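Local coordinates for protein histidinol-phosphatase (Listeria monocytogenes serotype 4b str. H7858, PDB 6NLR) that probably hydrolyses histidinol phosphate to histidinol and inorganic phosphate in histidine biosynthesis, using a trinuclear metal centre in a PHP domain, at residues G91-Y96 with D117-L122; F107-G112 with G172-R177; Y159-K164 with M204-V209. All blocks are in the same frame, centred on the assembly; numbering follows the deposited sequence.

Interaction 1: G91-Y96 with D117-L122. With MN (manganese (II) ion), chain E; CO (cobalt (II) ion), chain F.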
loop_
_atom_site.group_PDB
_atom_site.type_symbol
_atom_site.label_atom_id
_atom_site.label_comp_id
_atom_site.label_asym_id
_atom_site.label_seq_id
_atom_site.Cartn_x
_atom_site.Cartn_y
_atom_site.Cartn_z
ATOM N N GLY A 91 -12.485 -4.368 0.794
ATOM C CA GLY A 91 -11.431 -5.366 1.020
ATOM C C GLY A 91 -10.411 -4.843 1.990
ATOM O O GLY A 91 -10.769 -4.042 2.884
ATOM N N PHE A 92 -9.184 -5.314 1.850
ATOM C CA PHE A 92 -8.077 -4.953 2.756
ATOM C C PHE A 92 -6.861 -4.522 1.962
ATOM O O PHE A 92 -6.624 -5.032 0.836
ATOM C CB PHE A 92 -7.704 -6.163 3.616
ATOM C CG PHE A 92 -8.827 -6.629 4.497
ATOM C CD1 PHE A 92 -9.168 -5.920 5.644
ATOM C CD2 PHE A 92 -9.566 -7.750 4.154
ATOM C CE1 PHE A 92 -10.222 -6.330 6.448
ATOM C CE2 PHE A 92 -10.593 -8.180 4.982
ATOM C CZ PHE A 92 -10.914 -7.473 6.122
ATOM N N GLU A 93 -6.094 -3.623 2.571
ATOM C CA GLU A 93 -4.651 -3.486 2.325
ATOM C C GLU A 93 -4.001 -4.541 3.217
ATOM O O GLU A 93 -3.958 -4.357 4.462
ATOM C CB GLU A 93 -4.127 -2.088 2.609
ATOM C CG GLU A 93 -2.693 -1.933 2.123
ATOM C CD GLU A 93 -2.072 -0.573 2.360
ATOM O OE1 GLU A 93 -2.765 0.282 2.945
ATOM O OE2 GLU A 93 -0.901 -0.379 1.948
ATOM N N VAL A 94 -3.576 -5.631 2.586
ATOM C CA VAL A 94 -3.003 -6.813 3.265
ATOM C C VAL A 94 -1.495 -6.607 3.358
ATOM O O VAL A 94 -0.856 -6.422 2.325
ATOM C CB VAL A 94 -3.385 -8.098 2.522
ATOM C CG1 VAL A 94 -2.845 -9.319 3.236
ATOM C CG2 VAL A 94 -4.900 -8.198 2.349
ATOM N N ASP A 95 -0.950 -6.652 4.570
ATOM C CA ASP A 95 0.517 -6.678 4.772
ATOM C C ASP A 95 1.047 -8.000 4.220
ATOM O O ASP A 95 0.506 -9.075 4.594
ATOM C CB ASP A 95 0.888 -6.509 6.244
ATOM C CG ASP A 95 0.945 -5.053 6.631
ATOM O OD1 ASP A 95 2.022 -4.427 6.425
ATOM O OD2 ASP A 95 -0.101 -4.551 7.053
ATOM N N TYR A 96 2.070 -7.924 3.376
ATOM C CA TYR A 96 2.974 -9.063 3.127
ATOM C C TYR A 96 3.947 -9.093 4.315
ATOM O O TYR A 96 4.753 -8.148 4.495
ATOM C CB TYR A 96 3.659 -9.004 1.763
ATOM C CG TYR A 96 4.477 -10.241 1.537
ATOM C CD1 TYR A 96 3.855 -11.472 1.346
ATOM C CD2 TYR A 96 5.857 -10.221 1.633
ATOM C CE1 TYR A 96 4.593 -12.638 1.215
ATOM C CE2 TYR A 96 6.605 -11.377 1.476
ATOM C CZ TYR A 96 5.966 -12.584 1.273
ATOM O OH TYR A 96 6.697 -13.710 1.132
ATOM N N ASP A 117 -12.156 -6.464 -3.597
ATOM C CA ASP A 117 -10.907 -5.828 -4.094
ATOM C C ASP A 117 -9.858 -6.011 -3.006
ATOM O O ASP A 117 -10.179 -6.556 -1.914
ATOM C CB ASP A 117 -11.125 -4.358 -4.472
ATOM C CG ASP A 117 -10.090 -3.750 -5.412
ATOM O OD1 ASP A 117 -9.222 -4.504 -5.923
ATOM O OD2 ASP A 117 -10.160 -2.500 -5.640
ATOM N N GLY A 118 -8.638 -5.600 -3.297
ATOM C CA GLY A 118 -7.524 -5.814 -2.363
ATOM C C GLY A 118 -6.252 -5.218 -2.902
ATOM O O GLY A 118 -6.120 -5.076 -4.127
ATOM N N VAL A 119 -5.367 -4.858 -1.979
ATOM C CA VAL A 119 -3.989 -4.409 -2.262
ATOM C C VAL A 119 -3.077 -5.241 -1.365
ATOM O O VAL A 119 -3.407 -5.427 -0.169
ATOM C CB VAL A 119 -3.870 -2.893 -2.028
ATOM C CG1 VAL A 119 -2.446 -2.428 -2.186
ATOM C CG2 VAL A 119 -4.771 -2.103 -2.972
ATOM N N LEU A 120 -1.989 -5.759 -1.920
ATOM C CA LEU A 120 -0.947 -6.437 -1.122
ATOM C C LEU A 120 0.234 -5.486 -1.033
ATOM O O LEU A 120 0.777 -5.128 -2.091
ATOM C CB LEU A 120 -0.570 -7.758 -1.785
ATOM C CG LEU A 120 0.476 -8.585 -1.044
ATOM C CD1 LEU A 120 -0.074 -9.093 0.270
ATOM C CD2 LEU A 120 0.954 -9.739 -1.925
ATOM N N SER A 121 0.583 -5.098 0.187
ATOM C CA SER A 121 1.573 -4.038 0.484
ATOM C C SER A 121 2.672 -4.576 1.405
ATOM O O SER A 121 2.353 -5.262 2.394
ATOM C CB SER A 121 0.899 -2.853 1.110
ATOM O OG SER A 121 0.095 -2.205 0.150
ATOM N N LEU A 122 3.904 -4.194 1.124
ATOM C CA LEU A 122 5.056 -4.414 2.034
ATOM C C LEU A 122 5.305 -3.141 2.866
ATOM O O LEU A 122 5.656 -2.082 2.271
ATOM C CB LEU A 122 6.268 -4.806 1.190
ATOM C CG LEU A 122 7.515 -5.161 1.986
ATOM C CD1 LEU A 122 7.324 -6.492 2.715
ATOM C CD2 LEU A 122 8.722 -5.182 1.081
HETATM MN MN MN E . 0.479 1.030 2.607
HETATM CO CO CO F . -2.833 2.370 2.377
HETATM O O HOH W 1 -9.008 -7.905 0.308
HETATM O O HOH W 2 2.079 2.659 3.031
HETATM O O HOH W 3 -0.678 2.228 1.924
#
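Glu93 and Ser121 meet beside the metal centre. The hydroxyl of Ser121 donates to Glu93 OE2 over 2.7 Å (OG to OE2), using the anti lone pair of that oxygen, while the same OE2 binds manganese at 2.1 Å. The other carboxylate oxygen, Glu93 OE1, binds cobalt at 2.2 Å, so the side chain bridges two metals; a solvent oxygen also lies between them, though its distance to manganese is doubtfully short. Its CG stands anti to the backbone N (chi1 -171°) and the chain runs straight on, giving glutamate the length to carry its carboxylate from the strand to the ions. His6, His8 and Asp258 complete the protein ligands of cobalt; His123 and His181 add theirs to manganese. Behind His123 stands Asp95, which accepts a hydrogen bond from its ND1 and so orients a first-shell ligand.

The platform is a pair of parallel strands joined by helix 101-111 in a beta-alpha-beta unit. Ser121 N donates to Val94 O over 2.9 Å, Val94 N donates to Val119 O at 2.8 Å, and Tyr96 N donates to Ser121 O. Near Gly91 the strands part, and a water spans the gap, accepting from Phe92 N and donating to Asp117 O. Glu93, Asp95 and Ser121 share the metal-facing side of the sheet. Val94 and Leu120 occupy the other, where branched aliphatic chains suit the space under the helices; their CG1 and CD1 lie 4.1 Å apart. A carboxylate held by two metals and one hydroxyl can hardly rotate, consistent with a rigid centre for binding a phosphate ester.

Interaction 2: F107-G112 with G172-R177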
loop_
_atom_site.group_PDB
_atom_site.type_symbol
_atom_site.label_atom_id
_atom_site.label_comp_id
_atom_site.label_asym_id
_atom_site.label_seq_id
_atom_site.Cartn_x
_atom_site.Cartn_y
_atom_site.Cartn_z
ATOM N N PHE A 107 -5.804 -15.993 6.924
ATOM C CA PHE A 107 -6.643 -14.778 7.052
ATOM C C PHE A 107 -7.434 -14.594 5.745
ATOM O O PHE A 107 -8.665 -14.386 5.780
ATOM C CB PHE A 107 -5.796 -13.549 7.396
ATOM C CG PHE A 107 -6.586 -12.267 7.332
ATOM C CD1 PHE A 107 -7.303 -11.820 8.427
ATOM C CD2 PHE A 107 -6.664 -11.542 6.157
ATOM C CE1 PHE A 107 -8.067 -10.666 8.352
ATOM C CE2 PHE A 107 -7.407 -10.371 6.089
ATOM C CZ PHE A 107 -8.118 -9.951 7.182
ATOM N N LEU A 108 -6.742 -14.663 4.607
ATOM C CA LEU A 108 -7.379 -14.443 3.284
ATOM C C LEU A 108 -8.388 -15.561 2.993
ATOM O O LEU A 108 -9.466 -15.237 2.472
ATOM C CB LEU A 108 -6.282 -14.366 2.227
ATOM C CG LEU A 108 -5.437 -13.099 2.263
ATOM C CD1 LEU A 108 -4.242 -13.226 1.321
ATOM C CD2 LEU A 108 -6.281 -11.910 1.871
ATOM N N ASN A 109 -8.067 -16.818 3.309
ATOM C CA ASN A 109 -9.030 -17.934 3.116
ATOM C C ASN A 109 -10.268 -17.692 3.991
ATOM O O ASN A 109 -11.368 -18.007 3.526
ATOM C CB ASN A 109 -8.416 -19.317 3.363
ATOM C CG ASN A 109 -7.443 -19.741 2.273
ATOM O OD1 ASN A 109 -6.639 -20.636 2.498
ATOM N ND2 ASN A 109 -7.501 -19.144 1.093
ATOM N N GLU A 110 -10.127 -17.146 5.201
ATOM C CA GLU A 110 -11.311 -16.938 6.082
ATOM C C GLU A 110 -12.134 -15.725 5.608
ATOM O O GLU A 110 -13.341 -15.863 5.493
ATOM C CB GLU A 110 -10.912 -16.789 7.549
ATOM C CG GLU A 110 -12.110 -16.547 8.448
ATOM C CD GLU A 110 -11.892 -16.764 9.938
ATOM O OE1 GLU A 110 -10.718 -16.888 10.355
ATOM O OE2 GLU A 110 -12.902 -16.807 10.684
ATOM N N TYR A 111 -11.527 -14.566 5.377
ATOM C CA TYR A 111 -12.259 -13.289 5.164
ATOM C C TYR A 111 -12.336 -12.914 3.677
ATOM O O TYR A 111 -13.202 -12.097 3.315
ATOM C CB TYR A 111 -11.619 -12.181 6.000
ATOM C CG TYR A 111 -11.757 -12.443 7.477
ATOM C CD1 TYR A 111 -12.961 -12.240 8.132
ATOM C CD2 TYR A 111 -10.698 -12.957 8.201
ATOM C CE1 TYR A 111 -13.106 -12.523 9.479
ATOM C CE2 TYR A 111 -10.828 -13.252 9.546
ATOM C CZ TYR A 111 -12.029 -13.024 10.188
ATOM O OH TYR A 111 -12.119 -13.315 11.518
ATOM N N GLY A 112 -11.507 -13.526 2.834
ATOM C CA GLY A 112 -11.485 -13.253 1.388
ATOM C C GLY A 112 -12.879 -13.272 0.763
ATOM O O GLY A 112 -13.181 -12.411 -0.044
ATOM N N GLY A 172 -3.048 -18.147 -1.549
ATOM C CA GLY A 172 -4.338 -18.785 -1.868
ATOM C C GLY A 172 -5.149 -17.972 -2.882
ATOM O O GLY A 172 -4.631 -16.980 -3.423
ATOM N N LEU A 173 -6.400 -18.360 -3.079
ATOM C CA LEU A 173 -7.293 -17.844 -4.140
ATOM C C LEU A 173 -7.580 -16.361 -3.914
ATOM O O LEU A 173 -7.781 -15.656 -4.915
ATOM C CB LEU A 173 -8.586 -18.662 -4.089
ATOM C CG LEU A 173 -9.689 -18.235 -5.049
ATOM C CD1 LEU A 173 -9.193 -18.179 -6.500
ATOM C CD2 LEU A 173 -10.856 -19.189 -4.914
ATOM N N PHE A 174 -7.628 -15.901 -2.661
ATOM C CA PHE A 174 -8.081 -14.532 -2.301
ATOM C C PHE A 174 -6.895 -13.565 -2.153
ATOM O O PHE A 174 -7.117 -12.438 -1.735
ATOM C CB PHE A 174 -8.967 -14.596 -1.058
ATOM C CG PHE A 174 -10.191 -15.449 -1.267
ATOM C CD1 PHE A 174 -11.279 -14.971 -1.989
ATOM C CD2 PHE A 174 -10.254 -16.745 -0.760
ATOM C CE1 PHE A 174 -12.401 -15.768 -2.180
ATOM C CE2 PHE A 174 -11.380 -17.534 -0.949
ATOM C CZ PHE A 174 -12.445 -17.047 -1.670
ATOM N N LYS A 175 -5.671 -13.976 -2.519
ATOM C CA LYS A 175 -4.513 -13.051 -2.593
ATOM C C LYS A 175 -4.900 -11.863 -3.469
ATOM O O LYS A 175 -5.414 -12.024 -4.570
ATOM C CB LYS A 175 -3.277 -13.738 -3.171
ATOM C CG LYS A 175 -2.029 -12.880 -3.181
ATOM C CD LYS A 175 -0.922 -13.531 -3.924
ATOM C CE LYS A 175 0.311 -12.648 -3.997
ATOM N NZ LYS A 175 1.378 -13.298 -4.798
ATOM N N PRO A 176 -4.690 -10.624 -3.002
ATOM C CA PRO A 176 -4.837 -9.460 -3.866
ATOM C C PRO A 176 -3.963 -9.594 -5.115
ATOM O O PRO A 176 -2.907 -10.210 -5.044
ATOM C CB PRO A 176 -4.315 -8.306 -3.008
ATOM C CG PRO A 176 -4.579 -8.779 -1.600
ATOM C CD PRO A 176 -4.323 -10.277 -1.624
ATOM N N ARG A 177 -4.400 -8.989 -6.218
ATOM C CA ARG A 177 -3.649 -8.984 -7.489
ATOM C C ARG A 177 -3.107 -7.588 -7.786
ATOM O O ARG A 177 -2.529 -7.409 -8.883
ATOM C CB ARG A 177 -4.570 -9.519 -8.572
ATOM C CG ARG A 177 -4.919 -10.975 -8.296
ATOM C CD ARG A 177 -5.558 -11.618 -9.464
ATOM N NE ARG A 177 -5.944 -12.989 -9.154
ATOM C CZ ARG A 177 -6.861 -13.658 -9.838
ATOM N NH1 ARG A 177 -7.460 -13.050 -10.852
ATOM N NH2 ARG A 177 -7.167 -14.907 -9.516
HETATM O O HOH W 4 -7.230 -20.314 -1.167
#
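Phe174 swings its ring against the end of helix 101-111 by holding CG beside its own backbone N (chi1 -60°), and Leu108 uses the matching rotation (chi1 -72°) to send its branched end toward the loop. The ring lies with one face on the backbone of Gly112, whose C is 3.6 Å from Phe174 CD1. Glycine suits this place because, without a side chain, it lets an aromatic face come right down on the main chain. Asn109 comes to the edge of the same ring near its plane, ND2 standing 4.1 Å from Phe174 CD2, with amide and ring turned 76° to each other. Asn109 is exposed, which suits a polar amide, and a water accepts from Leu173 N and, weakly, from Asn109 ND2.

Helix 101-111 is the connecting helix of a beta-alpha-beta crossover in the PHP domain, a TIM-barrel relative, and loop 172-177 leads from helix 152-168 to strand 178-179. The loop opens with a type I turn from Gly172 to Lys175, closed by a weak backbone bond; Gly172 enters it with positive phi, a conformation that glycine adopts easily. Deeper in, the two methyls of Leu108 divide their work: CD2 lies 3.7 Å from Phe174 O, whereas CD1 rests 3.9 Å from Lys175 CA and 4.2 Å from Pro176 CD. Leucine fills this buried angle between turn and helix, reaching Val94 below as well. Lys175 turns the other way, fully extended, and its NZ donates to Ser166 O and Ala169 O near the end of helix 152-168 and bonds Tyr219 OH.

Interaction 3: Y159-K164 with M204-V209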
loop_
_atom_site.group_PDB
_atom_site.type_symbol
_atom_site.label_atom_id
_atom_site.label_comp_id
_atom_site.label_asym_id
_atom_site.label_seq_id
_atom_site.Cartn_x
_atom_site.Cartn_y
_atom_site.Cartn_z
ATOM N N TYR A 159 14.261 -3.872 0.228
ATOM C CA TYR A 159 12.819 -3.552 0.045
ATOM C C TYR A 159 12.297 -4.244 -1.219
ATOM O O TYR A 159 11.243 -4.953 -1.156
ATOM C CB TYR A 159 12.622 -2.037 0.003
ATOM C CG TYR A 159 11.264 -1.641 -0.496
ATOM C CD1 TYR A 159 10.150 -1.695 0.347
ATOM C CD2 TYR A 159 11.079 -1.263 -1.820
ATOM C CE1 TYR A 159 8.889 -1.369 -0.122
ATOM C CE2 TYR A 159 9.832 -0.900 -2.285
ATOM C CZ TYR A 159 8.730 -0.972 -1.447
ATOM O OH TYR A 159 7.494 -0.630 -1.939
ATOM N N LEU A 160 13.000 -4.074 -2.338
ATOM C CA LEU A 160 12.543 -4.652 -3.628
ATOM C C LEU A 160 12.580 -6.186 -3.562
ATOM O O LEU A 160 11.723 -6.809 -4.217
ATOM C CB LEU A 160 13.374 -4.092 -4.782
ATOM C CG LEU A 160 13.164 -2.606 -5.037
ATOM C CD1 LEU A 160 14.086 -2.110 -6.136
ATOM C CD2 LEU A 160 11.730 -2.316 -5.403
ATOM N N GLU A 161 13.513 -6.786 -2.823
ATOM C CA GLU A 161 13.522 -8.258 -2.640
ATOM C C GLU A 161 12.216 -8.663 -1.934
ATOM O O GLU A 161 11.609 -9.672 -2.343
ATOM C CB GLU A 161 14.751 -8.735 -1.864
ATOM C CG GLU A 161 14.730 -10.235 -1.565
ATOM C CD GLU A 161 14.615 -11.142 -2.793
ATOM O OE1 GLU A 161 15.157 -10.759 -3.880
ATOM O OE2 GLU A 161 13.965 -12.218 -2.681
ATOM N N GLY A 162 11.780 -7.893 -0.920
ATOM C CA GLY A 162 10.499 -8.120 -0.220
ATOM C C GLY A 162 9.314 -8.016 -1.172
ATOM O O GLY A 162 8.381 -8.847 -1.082
ATOM N N VAL A 163 9.315 -7.006 -2.034
ATOM C CA VAL A 163 8.232 -6.781 -3.039
ATOM C C VAL A 163 8.172 -8.003 -3.958
ATOM O O VAL A 163 7.086 -8.530 -4.175
ATOM C CB VAL A 163 8.455 -5.477 -3.829
ATOM C CG1 VAL A 163 7.469 -5.354 -4.984
ATOM C CG2 VAL A 163 8.385 -4.260 -2.903
ATOM N N LYS A 164 9.326 -8.453 -4.450
ATOM C CA LYS A 164 9.447 -9.632 -5.333
ATOM C C LYS A 164 8.852 -10.857 -4.621
ATOM O O LYS A 164 8.066 -11.589 -5.246
ATOM C CB LYS A 164 10.910 -9.821 -5.732
ATOM C CG LYS A 164 11.187 -11.013 -6.640
ATOM C CD LYS A 164 12.621 -11.031 -7.116
ATOM C CE LYS A 164 12.926 -12.169 -8.068
ATOM N NZ LYS A 164 13.085 -13.447 -7.341
HETATM N N MSE A 204 17.603 -0.667 -10.848
HETATM C CA MSE A 204 16.817 -0.658 -12.069
HETATM C C MSE A 204 16.564 -2.085 -12.565
HETATM O O MSE A 204 15.463 -2.387 -13.026
HETATM C CB MSE A 204 17.496 0.165 -13.165
HETATM C CG MSE A 204 17.320 1.662 -13.024
HETATM SE SE MSE A 204 15.424 2.192 -12.705
HETATM C CE MSE A 204 14.432 1.279 -14.132
ATOM N N GLU A 205 17.587 -2.938 -12.472
ATOM C CA GLU A 205 17.480 -4.331 -12.891
ATOM C C GLU A 205 16.459 -5.069 -12.009
ATOM O O GLU A 205 15.638 -5.841 -12.548
ATOM C CB GLU A 205 18.851 -5.014 -12.824
ATOM C CG GLU A 205 18.840 -6.482 -13.232
ATOM C CD GLU A 205 18.252 -6.807 -14.610
ATOM O OE1 GLU A 205 18.263 -5.921 -15.498
ATOM O OE2 GLU A 205 17.781 -7.951 -14.806
ATOM N N LYS A 206 16.476 -4.796 -10.705
ATOM C CA LYS A 206 15.516 -5.386 -9.747
ATOM C C LYS A 206 14.092 -4.949 -10.121
ATOM O O LYS A 206 13.177 -5.801 -10.057
ATOM C CB LYS A 206 15.886 -5.014 -8.311
ATOM C CG LYS A 206 16.443 -6.165 -7.482
ATOM C CD LYS A 206 15.375 -7.070 -6.866
ATOM C CE LYS A 206 15.904 -7.980 -5.767
ATOM N NZ LYS A 206 16.801 -7.248 -4.821
ATOM N N PHE A 207 13.877 -3.679 -10.478
ATOM C CA PHE A 207 12.548 -3.206 -10.939
ATOM C C PHE A 207 12.141 -3.972 -12.217
ATOM O O PHE A 207 10.973 -4.360 -12.330
ATOM C CB PHE A 207 12.525 -1.696 -11.133
ATOM C CG PHE A 207 12.155 -0.908 -9.902
ATOM C CD1 PHE A 207 10.906 -1.043 -9.307
ATOM C CD2 PHE A 207 13.032 0.030 -9.379
ATOM C CE1 PHE A 207 10.540 -0.270 -8.212
ATOM C CE2 PHE A 207 12.674 0.798 -8.281
ATOM C CZ PHE A 207 11.427 0.649 -7.696
ATOM N N ARG A 208 13.064 -4.212 -13.140
ATOM C CA ARG A 208 12.736 -4.892 -14.426
ATOM C C ARG A 208 12.283 -6.322 -14.121
ATOM O O ARG A 208 11.278 -6.756 -14.714
ATOM C CB ARG A 208 13.918 -4.877 -15.399
ATOM C CG ARG A 208 14.080 -3.528 -16.088
ATOM C CD ARG A 208 14.971 -3.531 -17.318
ATOM N NE ARG A 208 16.330 -3.869 -16.922
ATOM C CZ ARG A 208 17.281 -2.993 -16.575
ATOM N NH1 ARG A 208 17.054 -1.689 -16.575
ATOM N NH2 ARG A 208 18.474 -3.435 -16.214
ATOM N N VAL A 209 12.983 -6.998 -13.209
ATOM C CA VAL A 209 12.653 -8.396 -12.803
ATOM C C VAL A 209 11.251 -8.381 -12.181
ATOM O O VAL A 209 10.417 -9.227 -12.573
ATOM C CB VAL A 209 13.724 -8.974 -11.853
ATOM C CG1 VAL A 209 13.251 -10.238 -11.140
ATOM C CG2 VAL A 209 15.018 -9.254 -12.610
#
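One face of the Phe207 ring carries both methyls of Leu160. CD1 sits 4.0 Å from the ring centroid and only 17° off the ring normal, a CH-pi contact, displaced toward CE2 and CD2; CD2 of the leucine covers the far rim, 3.7 Å from Phe207 CE1. The forked end thus spans the width of the ring, an overlap that suits a leucine facing an aromatic residue. Ile242 of helix 240-248 also touches the Phe207 side chain, so the ring lies where three helices meet.

On the more exposed side, Lys206 leans across to the other helix. Its aliphatic part passes Leu160, with CD 4.1 Å from Leu160 CB, and bends at chi2 (-83°) to bring CE to 3.4 Å from Glu161 OE1. Beyond CE, Lys206 NZ forms a long salt bridge to Glu161 OE1 (4.0 Å) and also donates to Leu157 O, the main-chain carbonyl of a residue lying just before segment 159-164 on the same helix. Lysine serves doubly here, covering the leucine with methylenes and ending on a polar group. One turn on, Lys164 lays its CE 3.6 Å from CG1 of Val209, so that a lysine methylene meets a valine methyl, and its NZ pairs with Glu168.

The axes of segments 159-164 and 204-209 approach to 10.2 Å and run 7° from parallel, a wide spacing filled by these long side chains. Helices 152-168 and 201-217, with strand 178-179 between them in the chain, fit the alternating beta-alpha pattern of the TIM-barrel-like PHP fold.

Interaction 1 lies at the heart of the metal site, and the other two pack around it. Interaction 2 is close by, its centre about 10 Å away: Pro176 CB lies 3.6 Å from Leu120 N, on the side of the sheet turned from the metals, and the Pro176 side chain is still about 12 Å from the nearest manganese. Interaction 3 is centred about 18 Å from interaction 1, yet touches its end, where Leu122 CD2 comes within 3.4 Å of Tyr159 O. Interactions 2 and 3 are separate, with nearest atoms about 7 Å apart, although helix 152-168, which supplies segment 159-164, runs directly into the loop holding 172-177.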